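Local coordinates for protein N-acetylmuramoyl-L-alanine amidase XlyA (Bacillus subtilis, PDB 3RDR) that cleaves the bond between N-acetylmuramoyl residues and L-amino acids in cell-wall glycopeptides, here as its zinc-binding N-terminal catalytic domain, at residues 68-71 and 72-76. Sequence-based numbering, arbitrary orientation.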
ATOM      1  N   ILE A  68      -9.958   4.313   3.399  1.00 28.81           N
ATOM      2  CA  ILE A  68      -8.514   4.244   3.222  1.00 27.18           C
ATOM      3  C   ILE A  68      -7.830   4.959   4.382  1.00 27.58           C
ATOM      4  O   ILE A  68      -8.241   6.052   4.769  1.00 28.32           O
ATOM      5  CB  ILE A  68      -8.090   4.946   1.910  1.00 26.04           C
ATOM      6  CG1 ILE A  68      -8.739   4.258   0.709  1.00 25.33           C
ATOM      7  CG2 ILE A  68      -6.573   4.930   1.769  1.00 26.01           C
ATOM      8  CD1 ILE A  68      -8.570   5.024  -0.586  1.00 22.54           C
ATOM      9  N   TYR A  69      -6.799   4.330   4.939  1.00 25.33           N
ATOM     10  CA  TYR A  69      -6.034   4.913   6.032  1.00 24.55           C
ATOM     11  C   TYR A  69      -4.612   5.155   5.544  1.00 24.18           C
ATOM     12  O   TYR A  69      -4.050   4.322   4.833  1.00 23.64           O
ATOM     13  CB  TYR A  69      -5.997   3.975   7.245  1.00 22.89           C
ATOM     14  CG  TYR A  69      -7.093   4.218   8.260  1.00 26.05           C
ATOM     15  CD1 TYR A  69      -8.419   3.863   7.988  1.00 26.35           C
ATOM     16  CD2 TYR A  69      -6.809   4.820   9.486  1.00 24.84           C
ATOM     17  CE1 TYR A  69      -9.434   4.106   8.917  1.00 27.24           C
ATOM     18  CE2 TYR A  69      -7.815   5.068  10.423  1.00 26.58           C
ATOM     19  CZ  TYR A  69      -9.123   4.710  10.131  1.00 27.80           C
ATOM     20  OH  TYR A  69     -10.119   4.961  11.050  1.00 29.90           O
ATOM     21  N   GLN A  70      -4.040   6.298   5.915  1.00 23.62           N
ATOM     22  CA  GLN A  70      -2.670   6.639   5.529  1.00 24.58           C
ATOM     23  C   GLN A  70      -1.822   6.597   6.798  1.00 24.15           C
ATOM     24  O   GLN A  70      -2.125   7.269   7.781  1.00 23.44           O
ATOM     25  CB  GLN A  70      -2.613   8.035   4.907  1.00 25.67           C
ATOM     26  CG  GLN A  70      -1.309   8.335   4.182  1.00 27.31           C
ATOM     27  CD  GLN A  70      -1.221   9.780   3.723  1.00 28.03           C
ATOM     28  OE1 GLN A  70      -2.234  10.405   3.425  1.00 30.61           O
ATOM     29  NE2 GLN A  70      -0.010  10.308   3.652  1.00 26.18           N
ATOM     30  N   HIS A  71      -0.754   5.809   6.758  1.00 23.46           N
ATOM     31  CA  HIS A  71       0.115   5.622   7.909  1.00 22.61           C
ATOM     32  C   HIS A  71       1.412   6.416   7.843  1.00 23.20           C
ATOM     33  O   HIS A  71       2.107   6.565   8.846  1.00 21.07           O
ATOM     34  CB  HIS A  71       0.450   4.135   8.030  1.00 21.81           C
ATOM     35  CG  HIS A  71      -0.705   3.232   7.737  1.00 21.40           C
ATOM     36  ND1 HIS A  71      -1.758   3.061   8.610  1.00 21.42           N
ATOM     37  CD2 HIS A  71      -0.986   2.469   6.653  1.00 18.53           C
ATOM     38  CE1 HIS A  71      -2.638   2.230   8.078  1.00 22.16           C
ATOM     39  NE2 HIS A  71      -2.192   1.856   6.891  1.00 21.19           N
ATOM     40  N   LEU A  72       1.730   6.923   6.659  1.00 23.71           N
ATOM     41  CA  LEU A  72       2.967   7.662   6.442  1.00 23.19           C
ATOM     42  C   LEU A  72       2.750   8.813   5.467  1.00 24.89           C
ATOM     43  O   LEU A  72       1.892   8.734   4.582  1.00 23.94           O
ATOM     44  CB  LEU A  72       4.014   6.722   5.837  1.00 21.32           C
ATOM     45  CG  LEU A  72       5.139   5.998   6.583  1.00 25.27           C
ATOM     46  CD1 LEU A  72       4.853   5.826   8.056  1.00 27.02           C
ATOM     47  CD2 LEU A  72       5.359   4.662   5.893  1.00 22.27           C
ATOM     48  N   PRO A  73       3.518   9.905   5.624  1.00 25.19           N
ATOM     49  CA  PRO A  73       3.370  11.037   4.706  1.00 25.26           C
ATOM     50  C   PRO A  73       4.029  10.599   3.398  1.00 25.19           C
ATOM     51  O   PRO A  73       4.966   9.800   3.421  1.00 24.18           O
ATOM     52  CB  PRO A  73       4.136  12.159   5.412  1.00 26.04           C
ATOM     53  CG  PRO A  73       5.200  11.420   6.167  1.00 26.38           C
ATOM     54  CD  PRO A  73       4.425  10.247   6.737  1.00 25.14           C
ATOM     55  N   LEU A  74       3.552  11.110   2.267  1.00 23.90           N
ATOM     56  CA  LEU A  74       4.113  10.706   0.983  1.00 25.74           C
ATOM     57  C   LEU A  74       5.528  11.196   0.668  1.00 26.70           C
ATOM     58  O   LEU A  74       6.079  10.858  -0.381  1.00 28.03           O
ATOM     59  CB  LEU A  74       3.152  11.092  -0.146  1.00 26.35           C
ATOM     60  CG  LEU A  74       1.737  10.524   0.028  1.00 27.95           C
ATOM     61  CD1 LEU A  74       0.955  10.712  -1.263  1.00 27.46           C
ATOM     62  CD2 LEU A  74       1.803   9.042   0.393  1.00 26.29           C
ATOM     63  N   ASN A  75       6.121  11.984   1.560  1.00 27.11           N
ATOM     64  CA  ASN A  75       7.489  12.453   1.339  1.00 27.66           C
ATOM     65  C   ASN A  75       8.489  11.631   2.153  1.00 26.36           C
ATOM     66  O   ASN A  75       9.658  11.996   2.270  1.00 25.75           O
ATOM     67  CB  ASN A  75       7.633  13.948   1.676  1.00 30.16           C
ATOM     68  CG  ASN A  75       7.067  14.310   3.040  1.00 32.03           C
ATOM     69  OD1 ASN A  75       7.385  13.690   4.051  1.00 31.12           O
ATOM     70  ND2 ASN A  75       6.230  15.338   3.069  1.00 38.41           N
ATOM     71  N   GLU A  76       8.016  10.511   2.701  1.00 24.01           N
ATOM     72  CA  GLU A  76       8.843   9.595   3.491  1.00 23.55           C
ATOM     73  C   GLU A  76       8.691   8.166   2.960  1.00 22.87           C
ATOM     74  O   GLU A  76       7.660   7.820   2.388  1.00 23.63           O
ATOM     75  CB  GLU A  76       8.427   9.623   4.962  1.00 22.14           C
ATOM     76  CG  GLU A  76       8.978  10.795   5.763  1.00 24.45           C
ATOM     77  CD  GLU A  76       8.558  10.745   7.224  1.00 23.92           C
ATOM     78  OE1 GLU A  76       8.396   9.628   7.762  1.00 25.40           O
ATOM     79  OE2 GLU A  76       8.401  11.815   7.842  1.00 23.33           O
TER
HETATM   80  O   HOH W   1       1.235  13.035   2.841  1.00 25.17           O
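The carboxamide of Gln70, last residue of strand 68-70 in the mixed sheet of this T7 lysozyme-fold amidase, reaches past the strand end to the backbone of Leu72, where the chain leaves the sheet for the loop leading to helix 87-90. The Gln70 side chain is extended, with CG anti to the backbone N (chi1 -166°), and this carries NE2 forward alongside the departing chain. Gln70 NE2 donates a short hydrogen bond to Leu72 O (2.6 Å), nearly straight at 167°. The acceptor lies almost in the amide plane, whereas the donor is tilted 30° from the carbonyl plane. CG of Gln70 also packs against Leu72 O, 3.3 Å away. On its other branch, Gln70 OE1 accepts from Gln9 NE2 of the outermost strand 7-9, so both ends of the amide are engaged, which probably fixes its orientation.

This is the tight, buried part. The His71 ring packs against Ala47 and Leu50 of helix 43-50, its NE2 is hydrogen-bonded to Thr62 OG1 of the neighbouring strand 61-63, and it meets the Trp59 ring at a steep angle, while Leu72 lies against Ile12 and His60. The following residues are looser: Pro73 to Glu76 form a type I beta turn closed by the backbone hydrogen bond from Glu76 N to Pro73 O (3.2 Å), with Asn75 exposed and Glu76 held by a salt bridge to Arg19. Within the turn, Leu74 brings CD2 back to 3.9 Å from Gln70 NE2, a marginal van der Waals approach, while its side chain also touches Phe61 and His123. A water completes the link by accepting from two donors, Gln70 NE2 and the backbone N of Leu74, each at 3.1 Å from its oxygen.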